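PDB 6G9C: immunomodulatory active chitinase from Trichuris suis, which displays immunomodulatory properties in inflammatory lung disease and probably binds and hydrolyses chitin. Local coordinates for residues Leu103-Ser108 with Asn143-Phe148; Thr183-Phe188 with Val211-Asn216; Gly231-Leu236 with Pro273-Gly278; Lys331-Val336 with Tyr344-Ser349. All blocks are in the same frame, centred on the assembly; numbering follows the deposited sequence.

Interaction 1 (Leu103-Ser108 with Asn143-Phe148); sequences LKVLLS and NKFDGF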
loop_
_atom_site.group_PDB
_atom_site.type_symbol
_atom_site.label_atom_id
_atom_site.label_comp_id
_atom_site.label_asym_id
_atom_site.label_seq_id
_atom_site.Cartn_x
_atom_site.Cartn_y
_atom_site.Cartn_z
ATOM N N LEU A 103 6.358 7.136 -3.565
ATOM C CA LEU A 103 5.507 7.309 -4.739
ATOM C C LEU A 103 4.111 7.779 -4.344
ATOM O O LEU A 103 3.512 7.250 -3.410
ATOM C CB LEU A 103 5.419 5.983 -5.501
ATOM C CG LEU A 103 4.590 5.961 -6.785
ATOM C CD1 LEU A 103 5.176 6.933 -7.794
ATOM C CD2 LEU A 103 4.544 4.540 -7.357
ATOM N N LYS A 104 3.603 8.791 -5.045
ATOM C CA LYS A 104 2.221 9.239 -4.911
ATOM C C LYS A 104 1.485 8.958 -6.214
ATOM O O LYS A 104 2.018 9.211 -7.295
ATOM C CB LYS A 104 2.148 10.736 -4.592
ATOM C CG LYS A 104 2.944 11.183 -3.373
ATOM C CD LYS A 104 2.504 10.437 -2.145
ATOM C CE LYS A 104 3.136 11.012 -0.886
ATOM N NZ LYS A 104 3.469 9.935 0.093
ATOM N N VAL A 105 0.254 8.460 -6.118
ATOM C CA VAL A 105 -0.542 8.121 -7.296
ATOM C C VAL A 105 -1.829 8.932 -7.249
ATOM O O VAL A 105 -2.625 8.787 -6.309
ATOM C CB VAL A 105 -0.854 6.618 -7.363
ATOM C CG1 VAL A 105 -1.610 6.289 -8.645
ATOM C CG2 VAL A 105 0.426 5.792 -7.272
ATOM N N LEU A 106 -2.048 9.757 -8.273
ATOM C CA LEU A 106 -3.221 10.616 -8.370
ATOM C C LEU A 106 -4.112 10.115 -9.496
ATOM O O LEU A 106 -3.630 9.555 -10.485
ATOM C CB LEU A 106 -2.829 12.076 -8.636
ATOM C CG LEU A 106 -2.089 12.854 -7.539
ATOM C CD1 LEU A 106 -0.582 12.569 -7.579
ATOM C CD2 LEU A 106 -2.359 14.345 -7.696
ATOM N N LEU A 107 -5.414 10.298 -9.338
ATOM C CA LEU A 107 -6.378 9.931 -10.366
ATOM C C LEU A 107 -6.693 11.150 -11.220
ATOM O O LEU A 107 -7.071 12.198 -10.687
ATOM C CB LEU A 107 -7.665 9.394 -9.729
ATOM C CG LEU A 107 -8.760 8.923 -10.694
ATOM C CD1 LEU A 107 -8.229 7.762 -11.584
ATOM C CD2 LEU A 107 -9.996 8.499 -9.905
ATOM N N SER A 108 -6.552 11.009 -12.539
ATOM C CA SER A 108 -6.877 12.076 -13.479
ATOM C C SER A 108 -8.268 11.876 -14.059
ATOM O O SER A 108 -8.713 10.745 -14.278
ATOM C CB SER A 108 -5.846 12.134 -14.619
ATOM O OG SER A 108 -4.571 12.554 -14.144
ATOM N N ASN A 143 -10.271 3.596 -3.438
ATOM C CA ASN A 143 -9.286 2.994 -4.320
ATOM C C ASN A 143 -7.862 3.401 -3.970
ATOM O O ASN A 143 -6.927 3.106 -4.738
ATOM C CB ASN A 143 -9.637 3.323 -5.774
ATOM C CG ASN A 143 -10.900 2.596 -6.229
ATOM O OD1 ASN A 143 -10.889 1.381 -6.424
ATOM N ND2 ASN A 143 -12.001 3.329 -6.358
ATOM N N LYS A 144 -7.675 4.035 -2.805
ATOM C CA LYS A 144 -6.364 4.267 -2.196
ATOM C C LYS A 144 -5.538 5.294 -2.959
ATOM O O LYS A 144 -4.308 5.251 -2.917
ATOM C CB LYS A 144 -5.566 2.957 -2.060
ATOM C CG LYS A 144 -6.329 1.818 -1.402
ATOM C CD LYS A 144 -6.708 2.157 0.018
ATOM C CE LYS A 144 -6.564 0.936 0.919
ATOM N NZ LYS A 144 -7.351 -0.225 0.425
ATOM N N PHE A 145 -6.185 6.218 -3.667
ATOM C CA PHE A 145 -5.445 7.267 -4.350
ATOM C C PHE A 145 -4.912 8.299 -3.358
ATOM O O PHE A 145 -5.460 8.503 -2.266
ATOM C CB PHE A 145 -6.320 7.949 -5.413
ATOM C CG PHE A 145 -6.474 7.129 -6.667
ATOM C CD1 PHE A 145 -5.486 7.144 -7.642
ATOM C CD2 PHE A 145 -7.580 6.318 -6.848
ATOM C CE1 PHE A 145 -5.601 6.369 -8.789
ATOM C CE2 PHE A 145 -7.711 5.545 -8.002
ATOM C CZ PHE A 145 -6.717 5.567 -8.966
ATOM N N ASP A 146 -3.812 8.936 -3.748
ATOM C CA ASP A 146 -3.179 9.998 -2.979
ATOM C C ASP A 146 -3.660 11.387 -3.377
ATOM O O ASP A 146 -3.291 12.364 -2.718
ATOM C CB ASP A 146 -1.662 9.929 -3.168
ATOM C CG ASP A 146 -1.079 8.650 -2.617
ATOM O OD1 ASP A 146 -1.245 8.406 -1.401
ATOM O OD2 ASP A 146 -0.507 7.862 -3.407
ATOM N N GLY A 147 -4.432 11.506 -4.448
ATOM C CA GLY A 147 -4.789 12.831 -4.915
ATOM C C GLY A 147 -5.606 12.766 -6.182
ATOM O O GLY A 147 -5.901 11.688 -6.709
ATOM N N PHE A 148 -5.971 13.960 -6.658
ATOM C CA PHE A 148 -6.854 14.152 -7.797
ATOM C C PHE A 148 -6.217 15.140 -8.760
ATOM O O PHE A 148 -5.674 16.164 -8.334
ATOM C CB PHE A 148 -8.223 14.687 -7.343
ATOM C CG PHE A 148 -9.149 15.004 -8.481
ATOM C CD1 PHE A 148 -9.472 14.033 -9.409
ATOM C CD2 PHE A 148 -9.704 16.271 -8.614
ATOM C CE1 PHE A 148 -10.341 14.314 -10.466
ATOM C CE2 PHE A 148 -10.573 16.568 -9.664
ATOM C CZ PHE A 148 -10.890 15.583 -10.594
#
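A side-chain carboxylate stands in for a backbone carbonyl where Asp-146 meets Val-105: its OD2 accepts the amide N of Val-105 at 2.9 Å, using the anti lone pair, while the Asp-146 N donates back to Val-105 O at 2.8 Å. Asp-146 is the first aspartate of the DxxDxDxE signature of family 18, so the contact sits at the start of the TIM-barrel strand, 147-151, that carries this probably catalytic motif, beside the parallel strand 104-110. The same residue thus holds both polar backbone atoms of Val-105. Because CG of Asp-146 sits beside its own backbone N (chi1 -64°), the carboxylate can turn back toward the Val-105 amide. A salt bridge from Lys-97 reaches the same OD2, so two donors grip that oxygen.

Beyond this, the parallel pairing takes over, with Leu-107 N bound to Gly-147 O at 3.0 Å. Phe-145, whose N closes the Schellman motif that ends helix 126-142, folds its ring against this strand. Val-105 CG1 touches the ring at CE1, and Tyr-90 of helix 85-94 makes an edge-to-face contact with it. CG of Leu-107 points away from its backbone N (chi1 -178°), which lets CD1 reach Phe-145 CZ at 3.7 Å, while Leu-107 CB makes a CH-pi contact 3.8 Å from the ring centroid, only 11° off the normal.

Interaction 2 (Thr183-Phe188 with Val211-Asn216); sequences TSRLLF and VLDFVN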
loop_
_atom_site.group_PDB
_atom_site.type_symbol
_atom_site.label_atom_id
_atom_site.label_comp_id
_atom_site.label_asym_id
_atom_site.label_seq_id
_atom_site.Cartn_x
_atom_site.Cartn_y
_atom_site.Cartn_z
ATOM N N THR A 183 -6.388 11.714 8.332
ATOM C CA THR A 183 -5.387 11.406 7.319
ATOM C C THR A 183 -4.797 12.697 6.764
ATOM O O THR A 183 -5.347 13.785 6.956
ATOM C CB THR A 183 -5.975 10.564 6.170
ATOM O OG1 THR A 183 -6.941 11.339 5.449
ATOM C CG2 THR A 183 -6.642 9.297 6.697
ATOM N N SER A 184 -3.656 12.567 6.086
ATOM C CA SER A 184 -3.104 13.682 5.325
ATOM C C SER A 184 -4.012 13.980 4.147
ATOM O O SER A 184 -4.532 13.068 3.502
ATOM C CB SER A 184 -1.698 13.356 4.809
ATOM O OG SER A 184 -0.857 12.958 5.873
ATOM N N ARG A 185 -4.199 15.258 3.847
ATOM C CA ARG A 185 -5.187 15.576 2.828
ATOM C C ARG A 185 -4.721 15.131 1.441
ATOM O O ARG A 185 -3.521 15.084 1.128
ATOM C CB ARG A 185 -5.522 17.063 2.841
ATOM C CG ARG A 185 -4.551 17.935 2.128
ATOM C CD ARG A 185 -5.289 19.073 1.456
ATOM N NE ARG A 185 -4.356 20.113 1.055
ATOM C CZ ARG A 185 -3.715 20.142 -0.111
ATOM N NH1 ARG A 185 -3.911 19.195 -1.024
ATOM N NH2 ARG A 185 -2.878 21.136 -0.371
ATOM N N LEU A 186 -5.700 14.780 0.619
ATOM C CA LEU A 186 -5.459 14.424 -0.765
ATOM C C LEU A 186 -4.808 15.580 -1.515
ATOM O O LEU A 186 -5.133 16.750 -1.290
ATOM C CB LEU A 186 -6.784 14.043 -1.421
ATOM C CG LEU A 186 -7.411 12.763 -0.880
ATOM C CD1 LEU A 186 -8.917 12.778 -1.077
ATOM C CD2 LEU A 186 -6.776 11.583 -1.609
ATOM N N LEU A 187 -3.869 15.240 -2.399
ATOM C CA LEU A 187 -3.280 16.215 -3.307
ATOM C C LEU A 187 -4.293 16.631 -4.372
ATOM O O LEU A 187 -5.240 15.906 -4.687
ATOM C CB LEU A 187 -2.033 15.637 -3.971
ATOM C CG LEU A 187 -0.928 15.277 -2.976
ATOM C CD1 LEU A 187 0.197 14.492 -3.662
ATOM C CD2 LEU A 187 -0.399 16.528 -2.301
ATOM N N PHE A 188 -4.073 17.809 -4.947
ATOM C CA PHE A 188 -5.023 18.356 -5.911
ATOM C C PHE A 188 -4.234 19.137 -6.947
ATOM O O PHE A 188 -3.643 20.173 -6.634
ATOM C CB PHE A 188 -6.061 19.234 -5.218
ATOM C CG PHE A 188 -7.068 19.855 -6.157
ATOM C CD1 PHE A 188 -7.403 19.241 -7.357
ATOM C CD2 PHE A 188 -7.684 21.057 -5.831
ATOM C CE1 PHE A 188 -8.343 19.827 -8.219
ATOM C CE2 PHE A 188 -8.607 21.644 -6.682
ATOM C CZ PHE A 188 -8.938 21.037 -7.877
ATOM N N VAL A 211 -5.273 27.430 -4.477
ATOM C CA VAL A 211 -5.965 26.186 -4.156
ATOM C C VAL A 211 -5.377 24.956 -4.835
ATOM O O VAL A 211 -5.584 23.843 -4.325
ATOM C CB VAL A 211 -7.478 26.285 -4.456
ATOM C CG1 VAL A 211 -8.120 27.403 -3.617
ATOM C CG2 VAL A 211 -7.724 26.506 -5.925
ATOM N N LEU A 212 -4.673 25.078 -5.959
ATOM C CA LEU A 212 -4.039 23.926 -6.583
ATOM C C LEU A 212 -2.632 23.738 -6.034
ATOM O O LEU A 212 -1.877 24.702 -5.876
ATOM C CB LEU A 212 -3.976 24.091 -8.103
ATOM C CG LEU A 212 -5.332 24.150 -8.809
ATOM C CD1 LEU A 212 -5.220 24.788 -10.200
ATOM C CD2 LEU A 212 -5.951 22.757 -8.872
ATOM N N ASP A 213 -2.276 22.484 -5.752
ATOM C CA ASP A 213 -0.913 22.201 -5.316
ATOM C C ASP A 213 0.096 22.568 -6.406
ATOM O O ASP A 213 1.125 23.199 -6.131
ATOM C CB ASP A 213 -0.797 20.730 -4.914
ATOM C CG ASP A 213 -1.573 20.422 -3.635
ATOM O OD1 ASP A 213 -1.412 21.168 -2.648
ATOM O OD2 ASP A 213 -2.361 19.456 -3.626
ATOM N N PHE A 214 -0.182 22.187 -7.650
ATOM C CA PHE A 214 0.593 22.687 -8.785
ATOM C C PHE A 214 -0.218 22.440 -10.051
ATOM O O PHE A 214 -1.266 21.799 -10.007
ATOM C CB PHE A 214 2.001 22.051 -8.867
ATOM C CG PHE A 214 2.035 20.532 -8.830
ATOM C CD1 PHE A 214 1.721 19.780 -9.958
ATOM C CD2 PHE A 214 2.449 19.860 -7.689
ATOM C CE1 PHE A 214 1.795 18.382 -9.942
ATOM C CE2 PHE A 214 2.529 18.460 -7.663
ATOM C CZ PHE A 214 2.200 17.718 -8.796
ATOM N N VAL A 215 0.263 22.974 -11.181
ATOM C CA VAL A 215 -0.395 22.773 -12.469
ATOM C C VAL A 215 0.574 22.100 -13.433
ATOM O O VAL A 215 1.756 22.457 -13.503
ATOM C CB VAL A 215 -0.950 24.080 -13.075
ATOM C CG1 VAL A 215 -2.102 24.601 -12.203
ATOM C CG2 VAL A 215 0.148 25.145 -13.267
ATOM N N ASN A 216 0.063 21.111 -14.154
ATOM C CA ASN A 216 0.796 20.401 -15.203
ATOM C C ASN A 216 0.562 21.174 -16.501
ATOM O O ASN A 216 -0.497 21.059 -17.124
ATOM C CB ASN A 216 0.311 18.957 -15.297
ATOM C CG ASN A 216 0.844 18.084 -14.156
ATOM O OD1 ASN A 216 1.820 18.442 -13.503
ATOM N ND2 ASN A 216 0.202 16.938 -13.921
#
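Over the centre of one face of the Phe-188 ring sits the CD2 methyl of Leu-212, a CH-pi contact 3.6 Å from the centroid and 13° off the ring normal; Ile-170 of helix 160-181 also packs on Phe-188. The guanidinium of Arg-185 and the carboxylate of Asp-213 are the other flat groups, and they meet edge to edge, the two planes only 6° apart. Arg-185 grips end-on: NH2 binds Asp-213 OD1 at 2.7 Å and NH1 binds OD2 at 3.0 Å, each on the syn lone pair and both nearly straight, in a bidentate salt bridge. NH1 also donates to Leu-186 O, close to the guanidinium plane, and this second bond within the segment restrains rotation of the group. The arginine chain starts from between its backbone N and carbonyl carbon (chi1 81°) and bends at chi2, bringing its end back alongside its own backbone.

Asp-213 OD2 has a further donor. The amide N of Phe-188 reaches it at 2.7 Å from the anti side, slightly out of the carboxylate plane, so that this oxygen is held by a backbone and a side-chain group at once. In return Asp-213 N gives its hydrogen to Phe-188 O at 2.8 Å. Asp-213 therefore bonds both backbone polar atoms of Phe-188 where the chain enters the strand that runs beside 187-193, an arrangement that joins the entries of two adjacent parallel strands in the TIM barrel of glycosyl hydrolase family 18.

Interaction 3 (Gly231-Leu236 with Pro273-Gly278); sequences GINSPL and PTYGRG. With EDO (1,2-ethanediol), chain D.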
loop_
_atom_site.group_PDB
_atom_site.type_symbol
_atom_site.label_atom_id
_atom_site.label_comp_id
_atom_site.label_asym_id
_atom_site.label_seq_id
_atom_site.Cartn_x
_atom_site.Cartn_y
_atom_site.Cartn_z
ATOM N N GLY A 231 5.140 21.195 -38.658
ATOM C CA GLY A 231 5.494 22.091 -37.573
ATOM C C GLY A 231 5.909 21.276 -36.368
ATOM O O GLY A 231 5.910 20.041 -36.398
ATOM N N ILE A 232 6.260 21.985 -35.294
ATOM C CA ILE A 232 6.922 21.389 -34.132
ATOM C C ILE A 232 5.900 21.128 -33.036
ATOM O O ILE A 232 5.198 22.053 -32.596
ATOM C CB ILE A 232 8.043 22.300 -33.607
ATOM C CG1 ILE A 232 9.003 22.696 -34.740
ATOM C CG2 ILE A 232 8.803 21.592 -32.503
ATOM C CD1 ILE A 232 9.701 21.518 -35.379
ATOM N N ASN A 233 5.837 19.880 -32.568
ATOM C CA ASN A 233 4.883 19.517 -31.523
ATOM C C ASN A 233 5.106 20.338 -30.252
ATOM O O ASN A 233 4.165 20.918 -29.696
ATOM C CB ASN A 233 4.983 18.015 -31.236
ATOM C CG ASN A 233 3.966 17.544 -30.190
ATOM O OD1 ASN A 233 2.795 17.923 -30.233
ATOM N ND2 ASN A 233 4.417 16.719 -29.250
ATOM N N SER A 234 6.346 20.430 -29.789
ATOM C CA SER A 234 6.645 21.072 -28.506
ATOM C C SER A 234 7.999 21.752 -28.595
ATOM O O SER A 234 9.009 21.245 -28.083
ATOM C CB SER A 234 6.601 20.048 -27.366
ATOM O OG SER A 234 6.767 20.651 -26.090
ATOM N N PRO A 235 8.072 22.902 -29.264
ATOM C CA PRO A 235 9.351 23.606 -29.357
ATOM C C PRO A 235 9.691 24.247 -28.028
ATOM O O PRO A 235 8.822 24.798 -27.347
ATOM C CB PRO A 235 9.103 24.664 -30.437
ATOM C CG PRO A 235 7.623 24.940 -30.369
ATOM C CD PRO A 235 6.965 23.652 -29.905
ATOM N N LEU A 236 10.969 24.163 -27.658
ATOM C CA LEU A 236 11.419 24.847 -26.451
ATOM C C LEU A 236 11.388 26.358 -26.641
ATOM O O LEU A 236 10.907 27.087 -25.766
ATOM C CB LEU A 236 12.826 24.382 -26.060
ATOM C CG LEU A 236 13.428 25.078 -24.832
ATOM C CD1 LEU A 236 12.497 24.948 -23.629
ATOM C CD2 LEU A 236 14.807 24.511 -24.512
ATOM N N PRO A 273 6.539 15.761 -23.846
ATOM C CA PRO A 273 5.908 14.672 -24.604
ATOM C C PRO A 273 6.915 13.581 -24.930
ATOM O O PRO A 273 8.047 13.870 -25.315
ATOM C CB PRO A 273 5.442 15.366 -25.887
ATOM C CG PRO A 273 6.412 16.497 -26.065
ATOM C CD PRO A 273 6.833 16.935 -24.691
ATOM N N THR A 274 6.492 12.318 -24.807
ATOM C CA THR A 274 7.313 11.204 -25.298
ATOM C C THR A 274 6.752 10.619 -26.585
ATOM O O THR A 274 7.212 9.554 -27.031
ATOM C CB THR A 274 7.451 10.103 -24.243
ATOM O OG1 THR A 274 6.151 9.701 -23.792
ATOM C CG2 THR A 274 8.290 10.585 -23.061
ATOM N N TYR A 275 5.759 11.285 -27.178
ATOM C CA TYR A 275 5.210 10.990 -28.491
ATOM C C TYR A 275 5.584 12.115 -29.444
ATOM O O TYR A 275 6.075 13.177 -29.039
ATOM C CB TYR A 275 3.682 10.839 -28.451
ATOM C CG TYR A 275 3.040 12.167 -28.104
ATOM C CD1 TYR A 275 3.000 12.600 -26.787
ATOM C CD2 TYR A 275 2.574 13.019 -29.094
ATOM C CE1 TYR A 275 2.458 13.846 -26.447
ATOM C CE2 TYR A 275 2.036 14.266 -28.770
ATOM C CZ TYR A 275 1.994 14.667 -27.446
ATOM O OH TYR A 275 1.487 15.889 -27.123
ATOM N N GLY A 276 5.338 11.856 -30.733
ATOM C CA GLY A 276 5.464 12.873 -31.753
ATOM C C GLY A 276 4.190 12.950 -32.580
ATOM O O GLY A 276 3.272 12.137 -32.426
ATOM N N ARG A 277 4.154 13.946 -33.467
ATOM C CA ARG A 277 3.023 14.154 -34.365
ATOM C C ARG A 277 3.526 14.195 -35.793
ATOM O O ARG A 277 4.651 14.631 -36.055
ATOM C CB ARG A 277 2.263 15.444 -34.060
ATOM C CG ARG A 277 1.623 15.434 -32.687
ATOM C CD ARG A 277 0.564 16.514 -32.501
ATOM N NE ARG A 277 -0.144 16.244 -31.251
ATOM C CZ ARG A 277 -1.165 15.405 -31.134
ATOM N NH1 ARG A 277 -1.656 14.795 -32.207
ATOM N NH2 ARG A 277 -1.711 15.199 -29.941
ATOM N N GLY A 278 2.682 13.749 -36.714
ATOM C CA GLY A 278 3.141 13.429 -38.050
ATOM C C GLY A 278 2.188 13.874 -39.138
ATOM O O GLY A 278 0.979 14.006 -38.931
HETATM C C1 EDO D . -1.933 14.657 -24.320
HETATM O O1 EDO D . -2.945 15.621 -24.053
HETATM C C2 EDO D . -1.269 14.942 -25.665
HETATM O O2 EDO D . -2.262 15.081 -26.686
HETATM O O HOH W 1 7.064 15.707 -29.445
#
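A water bridges Asn-233 ND2, at 2.8 Å, and Tyr-275 O, at 2.7 Å, tying the amide of the 231-236 loop to the backbone of strand 268-281. With CG anti to the backbone N (chi1 -177°), the Asn-233 amide reaches across to the strand and lies roughly perpendicular to the Tyr-275 side chain. Its ND2 approaches Tyr-275 CE2 obliquely at 3.5 Å, the amide and ring planes 62° apart. On the other branch, OD1 rests against CD of Arg-277 at 3.5 Å, while its hydrogen bond comes from the amide N of Asp-221.

Asp-221 is the common polar partner here, forming a salt bridge with Arg-277 NE and accepting from Tyr-275 OH, so it holds the Tyr-275 hydroxyl and Arg-277 NE close to one another. Ser-234 CB packs on Pro-273 CG at 3.8 Å. Ethanediol, probably from the crystallisation liquor, lies against Tyr-275, with its C2 3.3 Å from the phenol OH, and receives a weak bond from Arg-277 NH2. Tyr-275, Arg-277 and Asp-221, with the diol also bonded to Asp-221 OD2, are consistent with the substrate-binding cleft of family 18 chitinases.

Interaction 4 (Lys331-Val336 with Tyr344-Ser349); sequences KTPYLV and YDDVES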
loop_
_atom_site.group_PDB
_atom_site.type_symbol
_atom_site.label_atom_id
_atom_site.label_comp_id
_atom_site.label_asym_id
_atom_site.label_seq_id
_atom_site.Cartn_x
_atom_site.Cartn_y
_atom_site.Cartn_z
ATOM N N LYS A 331 15.322 23.402 -30.487
ATOM C CA LYS A 331 15.909 22.319 -29.688
ATOM C C LYS A 331 15.074 21.035 -29.772
ATOM O O LYS A 331 14.880 20.332 -28.778
ATOM C CB LYS A 331 16.111 22.746 -28.229
ATOM C CG LYS A 331 17.141 23.863 -28.037
ATOM C CD LYS A 331 18.547 23.390 -28.375
ATOM C CE LYS A 331 19.576 24.517 -28.286
ATOM N NZ LYS A 331 20.972 23.977 -28.414
ATOM N N THR A 332 14.567 20.720 -30.962
ATOM C CA THR A 332 13.794 19.499 -31.155
ATOM C C THR A 332 14.236 18.822 -32.447
ATOM O O THR A 332 14.752 19.486 -33.356
ATOM C CB THR A 332 12.276 19.748 -31.230
ATOM O OG1 THR A 332 11.968 20.525 -32.398
ATOM C CG2 THR A 332 11.752 20.463 -29.961
ATOM N N PRO A 333 14.047 17.503 -32.550
ATOM C CA PRO A 333 14.327 16.807 -33.807
ATOM C C PRO A 333 13.074 16.585 -34.627
ATOM O O PRO A 333 11.957 16.627 -34.097
ATOM C CB PRO A 333 14.901 15.473 -33.329
ATOM C CG PRO A 333 14.079 15.207 -32.105
ATOM C CD PRO A 333 13.865 16.548 -31.441
ATOM N N TYR A 334 13.241 16.364 -35.926
ATOM C CA TYR A 334 12.154 15.829 -36.714
ATOM C C TYR A 334 12.677 14.670 -37.548
ATOM O O TYR A 334 13.888 14.491 -37.715
ATOM C CB TYR A 334 11.466 16.909 -37.568
ATOM C CG TYR A 334 12.272 17.583 -38.662
ATOM C CD1 TYR A 334 12.269 17.087 -39.962
ATOM C CD2 TYR A 334 12.962 18.764 -38.411
ATOM C CE1 TYR A 334 12.963 17.733 -40.979
ATOM C CE2 TYR A 334 13.644 19.429 -39.425
ATOM C CZ TYR A 334 13.649 18.898 -40.703
ATOM O OH TYR A 334 14.338 19.539 -41.696
ATOM N N LEU A 335 11.741 13.849 -38.015
ATOM C CA LEU A 335 12.043 12.602 -38.701
ATOM C C LEU A 335 11.374 12.617 -40.064
ATOM O O LEU A 335 10.200 12.997 -40.179
ATOM C CB LEU A 335 11.548 11.403 -37.884
ATOM C CG LEU A 335 12.097 10.052 -38.331
ATOM C CD1 LEU A 335 13.466 9.871 -37.717
ATOM C CD2 LEU A 335 11.182 8.918 -37.923
ATOM N N VAL A 336 12.117 12.226 -41.091
ATOM C CA VAL A 336 11.591 12.123 -42.447
ATOM C C VAL A 336 11.847 10.712 -42.952
ATOM O O VAL A 336 12.980 10.217 -42.878
ATOM C CB VAL A 336 12.229 13.156 -43.392
ATOM C CG1 VAL A 336 11.514 13.134 -44.736
ATOM C CG2 VAL A 336 12.192 14.548 -42.774
ATOM N N TYR A 344 9.104 15.275 -33.096
ATOM C CA TYR A 344 9.061 14.425 -31.914
ATOM C C TYR A 344 10.046 14.966 -30.887
ATOM O O TYR A 344 10.639 16.028 -31.076
ATOM C CB TYR A 344 9.358 12.952 -32.261
ATOM C CG TYR A 344 10.772 12.652 -32.719
ATOM C CD1 TYR A 344 11.219 13.034 -33.986
ATOM C CD2 TYR A 344 11.654 11.947 -31.896
ATOM C CE1 TYR A 344 12.509 12.740 -34.410
ATOM C CE2 TYR A 344 12.952 11.650 -32.314
ATOM C CZ TYR A 344 13.375 12.058 -33.565
ATOM O OH TYR A 344 14.658 11.754 -33.984
ATOM N N ASP A 345 10.181 14.245 -29.774
ATOM C CA ASP A 345 11.157 14.588 -28.746
ATOM C C ASP A 345 12.046 13.389 -28.447
ATOM O O ASP A 345 11.618 12.232 -28.534
ATOM C CB ASP A 345 10.459 15.088 -27.465
ATOM C CG ASP A 345 10.144 16.578 -27.534
ATOM O OD1 ASP A 345 9.084 16.934 -28.097
ATOM O OD2 ASP A 345 10.974 17.386 -27.058
ATOM N N ASP A 346 13.302 13.667 -28.115
ATOM C CA ASP A 346 14.262 12.592 -27.923
ATOM C C ASP A 346 15.176 12.959 -26.760
ATOM O O ASP A 346 14.912 13.910 -26.017
ATOM C CB ASP A 346 15.006 12.305 -29.238
ATOM C CG ASP A 346 15.979 13.424 -29.656
ATOM O OD1 ASP A 346 16.022 14.499 -29.016
ATOM O OD2 ASP A 346 16.721 13.206 -30.650
ATOM N N VAL A 347 16.270 12.205 -26.605
ATOM C CA VAL A 347 17.150 12.442 -25.463
ATOM C C VAL A 347 17.735 13.848 -25.521
ATOM O O VAL A 347 17.804 14.549 -24.504
ATOM C CB VAL A 347 18.256 11.376 -25.375
ATOM C CG1 VAL A 347 19.232 11.769 -24.293
ATOM C CG2 VAL A 347 17.660 10.009 -25.055
ATOM N N GLU A 348 18.151 14.293 -26.706
ATOM C CA GLU A 348 18.723 15.633 -26.807
ATOM C C GLU A 348 17.686 16.714 -26.505
ATOM O O GLU A 348 17.995 17.698 -25.821
ATOM C CB GLU A 348 19.338 15.856 -28.191
ATOM C CG GLU A 348 20.500 14.912 -28.538
ATOM C CD GLU A 348 21.785 15.213 -27.778
ATOM O OE1 GLU A 348 21.759 16.029 -26.828
ATOM O OE2 GLU A 348 22.838 14.641 -28.138
ATOM N N SER A 349 16.459 16.574 -27.019
ATOM C CA SER A 349 15.463 17.612 -26.756
ATOM C C SER A 349 15.038 17.590 -25.294
ATOM O O SER A 349 14.838 18.647 -24.683
ATOM C CB SER A 349 14.248 17.462 -27.685
ATOM O OG SER A 349 13.445 16.337 -27.367
#
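Pro-333 stands roughly perpendicular to the Tyr-344 side chain, its CG 3.6 Å from the ring centroid and 15° off the normal in a CH-pi contact displaced toward the rim. The tyrosine takes up this pose because its CG lies between the backbone N and the carbonyl carbon (chi1 68°), which turns the ring against Pro-333. The carbonyl carbon C of Tyr-334 meets the ring edge near its plane, and Leu-335 CB approaches CE1 obliquely at 3.8 Å.

The carboxylate of Asp-346 also packs on the proline: the two side chains run antiparallel past one another, with Asp-346 CG 3.6 Å from Pro-333 CG. A strand of the small alpha+beta insertion of family 18 chitinases, 332-337, is thereby packed on the start of helix 347-360, whose N-cap acid is Asp-346. That helix opens with a capping box, in which Asp-346 OD1 accepts from Ser-349 N at 2.9 Å and Ser-349 OG accepts from Asp-346 N at 2.8 Å. The serine hydroxyl donates in turn to Asp-345 OD2.

Across the segments the sole hydrogen bond is a weak one, Tyr-344 N to Pro-333 O at 3.3 Å. Strand and helix start are thus joined mainly by apolar packing, whereas Asp-345 OD2 and both oxygens of Asp-346 find donors in the cap and in Lys-353 and Arg-324, which would be expected to favour the charged carboxylates.

The four contacts follow one another along the chain and form two groups on opposite sides of its centre. Interactions 1 and 2, with centres 10 Å apart, join consecutive parallel strands 104-110, 147-151, 187-193 and 214-218 of the TIM barrel; Phe-148 and Asp-146 of the former meet Leu-187 of the latter through probable backbone hydrogen bonds. Interactions 3 and 4 lie 8 Å apart, where Pro-273 packs on Asp-345 and Ile-232 on Thr-332. About 29 Å separates the centres of interactions 2 and 3, yet strands 214-218 and 268-281 are neighbours. The barrel strands thus connect one group to the other, where strand 268-281 meets the 231-236 loop and strand 332-337 packs on the start of helix 347-360.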